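Long-range contacts in hypothetical protein (Nostoc punctiforme, PDB 2O62), which is of unknown function but carries two calycin-related domains, the second related to a biogenesis factor required for ATP synthase: residues A[72-77]-A[260-265]; A[94-99]-A[233-238]; A[105-110]-A[219-224]. All coordinates share one frame; numbering follows the deposited sequence. Where two conformers were deposited one is given.

How the interactions relate
All three interactions join the two calycin-related halves of the chain, each pairing a strand or strand end of the N-terminal antiparallel sheet with a strand of the C-terminal barrel. Their first segments run 72-77, 94-99, 105-110 along the chain, whereas the second segments come in reverse, 260-265, 233-238, 219-224, so each interaction is enclosed by the one before. Interactions 2 and 3 lie side by side, about 6 Å between centres, on neighbouring strands of both sheets. Interaction 1 is about 10 Å from interaction 2, touching it through Leu264 and Phe98, and about 15 Å from interaction 3. Together they form one continuous, buried interface between the domains.

Interaction 1. Residues A[72-77]-A[260-265]; sequences LFFENG and VSLTLV
Phe74 reaches across to strand 260-265 and lays one face of its ring against Leu264. The CB of Leu264 stands 3.7 Å from the centroid of the Phe74 ring, 16° off the normal, a CH-pi contact displaced toward the CE2-CZ rim. On the same rim Phe74 CE2 meets Leu262 CD2 at 3.4 Å. That methyl is shared, for Leu262 CD2 also lies 3.5 Å from the carbonyl O of Leu72 and touches Leu72 CB. The first torsion of Phe74 sets CG beside the backbone N (chi1 -61°), which carries the ring over to Leu264. The Phe74 backbone opens a type I turn, closed by a 2.9 Å bond from Gly77 N to Phe74 O, as the chain leaves the strand. Replacing Phe74 by an alanine is likely to strip Leu264 CB of its aromatic face and to open a gap beside Leu262 CD2. No hydrogen bond spans the two segments. Around them, Phe74 also touches Ile154 of strand 145-155, Leu262 and Leu264 pack on strand 245-253, and Leu72 rests against Gln5 of helix 5-10, at the outermost strand of the N-terminal sheet.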
loop_
_atom_site.group_PDB
_atom_site.type_symbol
_atom_site.label_atom_id
_atom_site.label_comp_id
_atom_site.label_asym_id
_atom_site.label_seq_id
_atom_site.Cartn_x
_atom_site.Cartn_y
_atom_site.Cartn_z
ATOM N N LEU A 72 -0.722 6.609 10.132
ATOM C CA LEU A 72 -2.148 6.931 10.130
ATOM C C LEU A 72 -2.966 5.684 9.846
ATOM O O LEU A 72 -2.581 4.866 9.004
ATOM C CB LEU A 72 -2.507 8.033 9.095
ATOM C CG LEU A 72 -2.434 9.486 9.507
ATOM C CD1 LEU A 72 -2.796 10.355 8.331
ATOM C CD2 LEU A 72 -3.346 9.803 10.650
ATOM N N PHE A 73 -4.115 5.565 10.545
ATOM C CA PHE A 73 -5.026 4.400 10.426
ATOM C C PHE A 73 -6.412 4.758 9.943
ATOM O O PHE A 73 -6.970 5.819 10.273
ATOM C CB PHE A 73 -5.249 3.726 11.805
ATOM C CG PHE A 73 -4.036 3.095 12.381
ATOM C CD1 PHE A 73 -3.136 3.853 13.093
ATOM C CD2 PHE A 73 -3.792 1.746 12.206
ATOM C CE1 PHE A 73 -1.971 3.254 13.593
ATOM C CE2 PHE A 73 -2.639 1.139 12.711
ATOM C CZ PHE A 73 -1.747 1.907 13.420
ATOM N N PHE A 74 -6.979 3.817 9.189
ATOM C CA PHE A 74 -8.398 3.783 8.871
ATOM C C PHE A 74 -9.177 2.939 9.857
ATOM O O PHE A 74 -8.602 2.199 10.687
ATOM C CB PHE A 74 -8.590 3.278 7.438
ATOM C CG PHE A 74 -7.942 4.168 6.416
ATOM C CD1 PHE A 74 -8.588 5.305 5.940
ATOM C CD2 PHE A 74 -6.673 3.903 5.969
ATOM C CE1 PHE A 74 -7.954 6.131 4.996
ATOM C CE2 PHE A 74 -6.054 4.718 5.016
ATOM C CZ PHE A 74 -6.679 5.842 4.578
ATOM N N GLU A 75 -10.502 3.090 9.832
ATOM C CA GLU A 75 -11.326 2.499 10.899
ATOM C C GLU A 75 -11.320 1.012 10.912
ATOM O O GLU A 75 -11.559 0.423 11.941
ATOM C CB GLU A 75 -12.772 2.995 10.834
ATOM C CG GLU A 75 -12.869 4.432 11.175
ATOM C CD GLU A 75 -14.135 4.796 11.902
ATOM O OE1 GLU A 75 -15.024 3.913 12.039
ATOM O OE2 GLU A 75 -14.221 5.967 12.351
ATOM N N ASN A 76 -11.024 0.389 9.795
ATOM C CA ASN A 76 -10.903 -1.072 9.754
ATOM C C ASN A 76 -9.538 -1.592 10.186
ATOM O O ASN A 76 -9.285 -2.780 10.171
ATOM C CB ASN A 76 -11.304 -1.596 8.370
ATOM C CG ASN A 76 -10.227 -1.424 7.337
ATOM O OD1 ASN A 76 -9.324 -0.631 7.491
ATOM N ND2 ASN A 76 -10.344 -2.165 6.250
ATOM N N GLY A 77 -8.647 -0.696 10.596
ATOM C CA GLY A 77 -7.325 -1.085 11.043
ATOM C C GLY A 77 -6.276 -0.951 9.960
ATOM O O GLY A 77 -5.100 -1.042 10.255
ATOM N N VAL A 260 1.364 14.681 3.858
ATOM C CA VAL A 260 0.154 15.458 4.107
ATOM C C VAL A 260 -1.081 14.604 4.366
ATOM O O VAL A 260 -1.945 15.018 5.125
ATOM C CB VAL A 260 -0.128 16.506 2.984
ATOM C CG1 VAL A 260 0.981 17.550 2.985
ATOM C CG2 VAL A 260 -0.218 15.891 1.674
ATOM N N SER A 261 -1.177 13.432 3.749
ATOM C CA SER A 261 -2.437 12.683 3.820
ATOM C C SER A 261 -2.276 11.216 3.396
ATOM O O SER A 261 -1.232 10.809 2.839
ATOM C CB SER A 261 -3.498 13.396 2.988
ATOM O OG SER A 261 -3.247 13.223 1.597
ATOM N N LEU A 262 -3.336 10.442 3.642
ATOM C CA LEU A 262 -3.414 9.046 3.273
ATOM C C LEU A 262 -4.798 8.771 2.779
ATOM O O LEU A 262 -5.785 9.203 3.373
ATOM C CB LEU A 262 -3.129 8.176 4.485
ATOM C CG LEU A 262 -3.019 6.695 4.320
ATOM C CD1 LEU A 262 -1.770 6.407 3.556
ATOM C CD2 LEU A 262 -2.954 6.022 5.737
ATOM N N THR A 263 -4.871 8.062 1.664
ATOM C CA THR A 263 -6.137 7.750 0.999
ATOM C C THR A 263 -6.330 6.248 0.810
ATOM O O THR A 263 -5.399 5.547 0.411
ATOM C CB THR A 263 -6.157 8.425 -0.415
ATOM O OG1 THR A 263 -6.048 9.855 -0.237
ATOM C CG2 THR A 263 -7.435 8.128 -1.164
ATOM N N LEU A 264 -7.562 5.773 1.070
ATOM C CA LEU A 264 -7.940 4.387 0.837
ATOM C C LEU A 264 -9.152 4.333 -0.075
ATOM O O LEU A 264 -10.200 4.891 0.215
ATOM C CB LEU A 264 -8.190 3.674 2.170
ATOM C CG LEU A 264 -8.522 2.174 2.065
ATOM C CD1 LEU A 264 -7.419 1.395 1.572
ATOM C CD2 LEU A 264 -8.906 1.683 3.489
ATOM N N VAL A 265 -8.933 3.730 -1.238
ATOM C CA VAL A 265 -9.936 3.538 -2.276
ATOM C C VAL A 265 -10.464 2.104 -2.187
ATOM O O VAL A 265 -9.691 1.163 -2.111
ATOM C CB VAL A 265 -9.302 3.701 -3.623
ATOM C CG1 VAL A 265 -10.317 3.547 -4.720
ATOM C CG2 VAL A 265 -8.588 5.052 -3.713
#

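Interaction 2. Residues A[94-99]-A[233-238]; sequences GELAFV and LFLEAG
Strands 94-99 and 233-238 run in roughly the same direction, their axes inclined by 33° and approaching to 7.5 Å, with Leu96 nearest Ala237 and Gly94 nearest Leu235. No hydrogen bond crosses between them, and the contact is made by apolar side chains packing on each other and on the backbone of the facing strand. Leu96 carries much of it. With CG anti to its own carbonyl carbon (chi1 -55°), it sends CD1 onto the barrel strand, where this methyl meets Ala237 CB at 3.3 Å, tighter than usual for two carbons. The same Leu96 CD1 is pressed against the peptide link that leads into Ala237, 3.2 Å from Ala237 N and 3.4 Å from Glu236 C. The small side chain of Ala237 thus lets a leucine branch come right up to the neighbouring backbone. Two residues back along each strand, Leu235 answers from the barrel side: its CD2 settles on the main chain of Gly94, 3.6 Å from Gly94 C, where there is no side chain to hold it off. At the other end Phe98 turns the rim of its ring to the barrel, and Phe98 CZ is 3.6 Å from Ala237 O, which lies in the ring plane. Met249 of strand 245-253 touches both Leu96 and Phe98, while Leu235 also meets Gln109 of strand 103-111. The arrangement is aligned face-to-face packing of two sheets, their strands at a modest angle; here the N-terminal sheet packs against the wall of the C-terminal barrel, both families belonging to the calycin clan.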
loop_
_atom_site.group_PDB
_atom_site.type_symbol
_atom_site.label_atom_id
_atom_site.label_comp_id
_atom_site.label_asym_id
_atom_site.label_seq_id
_atom_site.Cartn_x
_atom_site.Cartn_y
_atom_site.Cartn_z
ATOM N N GLY A 94 8.087 3.673 2.322
ATOM C CA GLY A 94 7.077 3.610 3.361
ATOM C C GLY A 94 6.222 2.366 3.129
ATOM O O GLY A 94 6.449 1.606 2.191
ATOM N N GLU A 95 5.222 2.182 3.982
ATOM C CA GLU A 95 4.422 0.960 4.009
ATOM C C GLU A 95 2.947 1.284 3.810
ATOM O O GLU A 95 2.424 2.208 4.445
ATOM C CB GLU A 95 4.593 0.295 5.361
ATOM C CG GLU A 95 3.738 -0.949 5.576
ATOM C CD GLU A 95 3.882 -1.540 6.966
ATOM O OE1 GLU A 95 4.596 -0.956 7.804
ATOM O OE2 GLU A 95 3.269 -2.576 7.241
ATOM N N LEU A 96 2.286 0.508 2.965
ATOM C CA LEU A 96 0.839 0.512 2.857
ATOM C C LEU A 96 0.335 -0.839 3.349
ATOM O O LEU A 96 0.698 -1.870 2.823
ATOM C CB LEU A 96 0.448 0.747 1.392
ATOM C CG LEU A 96 1.106 2.057 0.865
ATOM C CD1 LEU A 96 1.263 2.040 -0.575
ATOM C CD2 LEU A 96 0.413 3.250 1.267
ATOM N N ALA A 97 -0.541 -0.819 4.327
ATOM C CA ALA A 97 -0.976 -2.031 5.023
ATOM C C ALA A 97 -2.497 -2.152 4.973
ATOM O O ALA A 97 -3.198 -1.367 5.595
ATOM C CB ALA A 97 -0.490 -1.973 6.496
ATOM N N PHE A 98 -2.992 -3.124 4.206
ATOM C CA PHE A 98 -4.410 -3.439 4.090
ATOM C C PHE A 98 -4.843 -4.538 5.065
ATOM O O PHE A 98 -4.177 -5.559 5.194
ATOM C CB PHE A 98 -4.773 -3.898 2.657
ATOM C CG PHE A 98 -4.321 -2.976 1.565
ATOM C CD1 PHE A 98 -3.057 -3.120 0.978
ATOM C CD2 PHE A 98 -5.183 -2.003 1.070
ATOM C CE1 PHE A 98 -2.655 -2.312 -0.055
ATOM C CE2 PHE A 98 -4.764 -1.166 0.044
ATOM C CZ PHE A 98 -3.521 -1.312 -0.496
ATOM N N VAL A 99 -5.977 -4.322 5.724
ATOM C CA VAL A 99 -6.622 -5.296 6.562
ATOM C C VAL A 99 -7.961 -5.678 5.902
ATOM O O VAL A 99 -8.719 -4.821 5.441
ATOM C CB VAL A 99 -6.835 -4.743 7.938
ATOM C CG1 VAL A 99 -7.556 -5.763 8.824
ATOM C CG2 VAL A 99 -5.490 -4.317 8.526
ATOM N N LEU A 233 4.921 13.763 -4.203
ATOM C CA LEU A 233 5.203 12.349 -4.273
ATOM C C LEU A 233 4.057 11.551 -3.697
ATOM O O LEU A 233 3.404 11.949 -2.724
ATOM C CB LEU A 233 6.475 12.033 -3.503
ATOM C CG LEU A 233 7.756 12.644 -4.066
ATOM C CD1 LEU A 233 8.894 12.622 -3.050
ATOM C CD2 LEU A 233 8.173 11.868 -5.298
ATOM N N PHE A 234 3.846 10.389 -4.290
ATOM C CA PHE A 234 2.711 9.513 -3.975
ATOM C C PHE A 234 3.250 8.075 -3.939
ATOM O O PHE A 234 3.824 7.605 -4.908
ATOM C CB PHE A 234 1.614 9.647 -5.034
ATOM C CG PHE A 234 1.149 11.080 -5.234
ATOM C CD1 PHE A 234 0.116 11.596 -4.466
ATOM C CD2 PHE A 234 1.732 11.898 -6.200
ATOM C CE1 PHE A 234 -0.308 12.904 -4.624
ATOM C CE2 PHE A 234 1.318 13.219 -6.352
ATOM C CZ PHE A 234 0.293 13.721 -5.566
ATOM N N LEU A 235 3.139 7.435 -2.785
ATOM C CA LEU A 235 3.484 6.024 -2.617
ATOM C C LEU A 235 2.154 5.265 -2.703
ATOM O O LEU A 235 1.255 5.555 -1.958
ATOM C CB LEU A 235 4.074 5.881 -1.237
ATOM C CG LEU A 235 4.680 4.587 -0.834
ATOM C CD1 LEU A 235 5.995 4.452 -1.545
ATOM C CD2 LEU A 235 4.827 4.557 0.697
ATOM N N GLU A 236 2.036 4.327 -3.641
ATOM C CA GLU A 236 0.752 3.654 -3.895
ATOM C C GLU A 236 0.965 2.150 -3.979
ATOM O O GLU A 236 2.005 1.648 -4.440
ATOM C CB GLU A 236 -0.013 4.151 -5.167
ATOM C CG GLU A 236 -1.461 3.468 -5.424
ATOM C CD GLU A 236 -2.277 4.143 -6.558
ATOM O OE1 GLU A 236 -1.631 4.884 -7.325
ATOM O OE2 GLU A 236 -3.534 3.968 -6.687
ATOM N N ALA A 237 -0.038 1.454 -3.463
ATOM C CA ALA A 237 -0.152 0.016 -3.569
ATOM C C ALA A 237 -1.632 -0.299 -3.761
ATOM O O ALA A 237 -2.505 0.499 -3.452
ATOM C CB ALA A 237 0.361 -0.644 -2.278
ATOM N N GLY A 238 -1.875 -1.507 -4.187
ATOM C CA GLY A 238 -3.207 -2.026 -4.475
ATOM C C GLY A 238 -3.273 -3.463 -4.056
ATOM O O GLY A 238 -2.254 -4.157 -3.966
#

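Interaction 3. Residues A[105-110]-A[219-224]; sequences LRLVQL and ASATSP
Apolar contacts fill one end of this strand pair, where Leu105 and Leu107 face two alanines. Leu105 CD2 touches Ala219 CB at 3.8 Å. Leu107, with CG anti to the backbone N (chi1 -165°), spreads its two methyls over the barrel strand: CD2 meets Ala221 CB at 3.9 Å, and CD1 comes within 3.6 Å of Ser220 O. The strands run in similar directions, their axes inclined by 27° and 8.8 Å apart at closest approach. Here, too, the N-terminal sheet lies face to face with the wall of the calycin-clan barrel that forms the C-terminal half of the chain.

Polar contacts take over at the other end, through the carboxamide of Gln109. Ser223 OG donates to Gln109 OE1 at 2.6 Å, arriving from above the carbonyl plane by 42°. On its other arm the amide gives a weak but fairly straight bond, Gln109 NE2 to Thr222 O at 3.3 Å. Held firmly at its oxygen and more weakly at its nitrogen, which also lies close to Glu236 O of strand 233-242, the buried amide is probably restrained from flipping. Leu120 of strand 117-127 touches the Gln109 side chain as well.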
loop_
_atom_site.group_PDB
_atom_site.type_symbol
_atom_site.label_atom_id
_atom_site.label_comp_id
_atom_site.label_asym_id
_atom_site.label_seq_id
_atom_site.Cartn_x
_atom_site.Cartn_y
_atom_site.Cartn_z
ATOM N N LEU A 105 -2.361 -7.535 4.095
ATOM C CA LEU A 105 -1.372 -7.480 3.030
ATOM C C LEU A 105 -0.680 -6.171 3.196
ATOM O O LEU A 105 -1.333 -5.109 3.082
ATOM C CB LEU A 105 -1.975 -7.514 1.624
ATOM C CG LEU A 105 -0.789 -7.221 0.662
ATOM C CD1 LEU A 105 -0.133 -8.554 0.238
ATOM C CD2 LEU A 105 -1.006 -6.357 -0.460
ATOM N N ARG A 106 0.622 -6.237 3.475
ATOM C CA ARG A 106 1.376 -5.036 3.805
ATOM C C ARG A 106 2.523 -4.930 2.822
ATOM O O ARG A 106 3.259 -5.899 2.624
ATOM C CB ARG A 106 1.879 -5.052 5.216
ATOM C CG ARG A 106 0.813 -5.379 6.153
ATOM C CD ARG A 106 1.169 -5.138 7.607
ATOM N NE ARG A 106 1.969 -6.187 8.218
ATOM C CZ ARG A 106 3.133 -5.999 8.844
ATOM N NH1 ARG A 106 3.721 -4.809 8.886
ATOM N NH2 ARG A 106 3.714 -7.006 9.477
ATOM N N LEU A 107 2.613 -3.790 2.160
ATOM C CA LEU A 107 3.609 -3.597 1.131
ATOM C C LEU A 107 4.517 -2.429 1.491
ATOM O O LEU A 107 4.056 -1.309 1.653
ATOM C CB LEU A 107 2.937 -3.390 -0.246
ATOM C CG LEU A 107 3.817 -3.518 -1.513
ATOM C CD1 LEU A 107 3.032 -4.051 -2.671
ATOM C CD2 LEU A 107 4.366 -2.186 -1.912
ATOM N N VAL A 108 5.814 -2.706 1.589
ATOM C CA VAL A 108 6.839 -1.714 1.770
ATOM C C VAL A 108 7.610 -1.447 0.458
ATOM O O VAL A 108 8.048 -2.383 -0.241
ATOM C CB VAL A 108 7.854 -2.166 2.836
ATOM C CG1 VAL A 108 8.830 -1.087 3.132
ATOM C CG2 VAL A 108 7.140 -2.589 4.085
ATOM N N GLN A 109 7.729 -0.166 0.125
ATOM C CA GLN A 109 8.577 0.309 -0.953
ATOM C C GLN A 109 9.779 1.031 -0.411
ATOM O O GLN A 109 9.670 1.799 0.561
ATOM C CB GLN A 109 7.818 1.275 -1.881
ATOM C CG GLN A 109 6.561 0.681 -2.543
ATOM C CD GLN A 109 6.023 1.506 -3.695
ATOM O OE1 GLN A 109 6.793 2.079 -4.494
ATOM N NE2 GLN A 109 4.702 1.525 -3.826
ATOM N N LEU A 110 10.915 0.812 -1.060
ATOM C CA LEU A 110 12.211 1.313 -0.633
ATOM C C LEU A 110 12.911 1.916 -1.835
ATOM O O LEU A 110 13.067 1.250 -2.864
ATOM C CB LEU A 110 13.056 0.192 -0.043
ATOM C CG LEU A 110 12.464 -0.538 1.153
ATOM C CD1 LEU A 110 13.326 -1.715 1.476
ATOM C CD2 LEU A 110 12.346 0.376 2.391
ATOM N N ALA A 219 -1.454 -8.324 -5.303
ATOM C CA ALA A 219 -0.838 -7.050 -4.951
ATOM C C ALA A 219 -0.233 -6.305 -6.137
ATOM O O ALA A 219 0.248 -6.903 -7.107
ATOM C CB ALA A 219 0.214 -7.261 -3.916
ATOM N N SER A 220 -0.243 -4.987 -6.055
ATOM C CA SER A 220 0.470 -4.166 -6.988
ATOM C C SER A 220 1.188 -3.053 -6.245
ATOM O O SER A 220 0.770 -2.638 -5.148
ATOM C CB SER A 220 -0.467 -3.601 -8.073
ATOM O OG SER A 220 -1.517 -2.858 -7.519
ATOM N N ALA A 221 2.287 -2.606 -6.819
ATOM C CA ALA A 221 2.981 -1.441 -6.307
ATOM C C ALA A 221 3.132 -0.409 -7.425
ATOM O O ALA A 221 3.629 -0.730 -8.497
ATOM C CB ALA A 221 4.336 -1.837 -5.808
ATOM N N THR A 222 2.759 0.838 -7.167
ATOM C CA THR A 222 2.953 1.924 -8.139
ATOM C C THR A 222 3.994 2.893 -7.569
ATOM O O THR A 222 3.835 3.388 -6.459
ATOM C CB THR A 222 1.598 2.620 -8.491
ATOM O OG1 THR A 222 0.735 1.644 -9.083
ATOM C CG2 THR A 222 1.786 3.766 -9.462
ATOM N N SER A 223 5.066 3.096 -8.323
ATOM C CA SER A 223 6.260 3.795 -7.890
ATOM C C SER A 223 6.606 4.927 -8.844
ATOM O O SER A 223 6.638 4.701 -10.057
ATOM C CB SER A 223 7.474 2.881 -7.869
ATOM O OG SER A 223 7.217 1.750 -7.025
ATOM N N PRO A 224 6.951 6.116 -8.292
ATOM C CA PRO A 224 7.556 7.165 -9.124
ATOM C C PRO A 224 8.744 6.632 -9.943
ATOM O O PRO A 224 9.513 5.845 -9.442
ATOM C CB PRO A 224 8.026 8.202 -8.083
ATOM C CG PRO A 224 7.228 7.926 -6.852
ATOM C CD PRO A 224 6.840 6.518 -6.877
#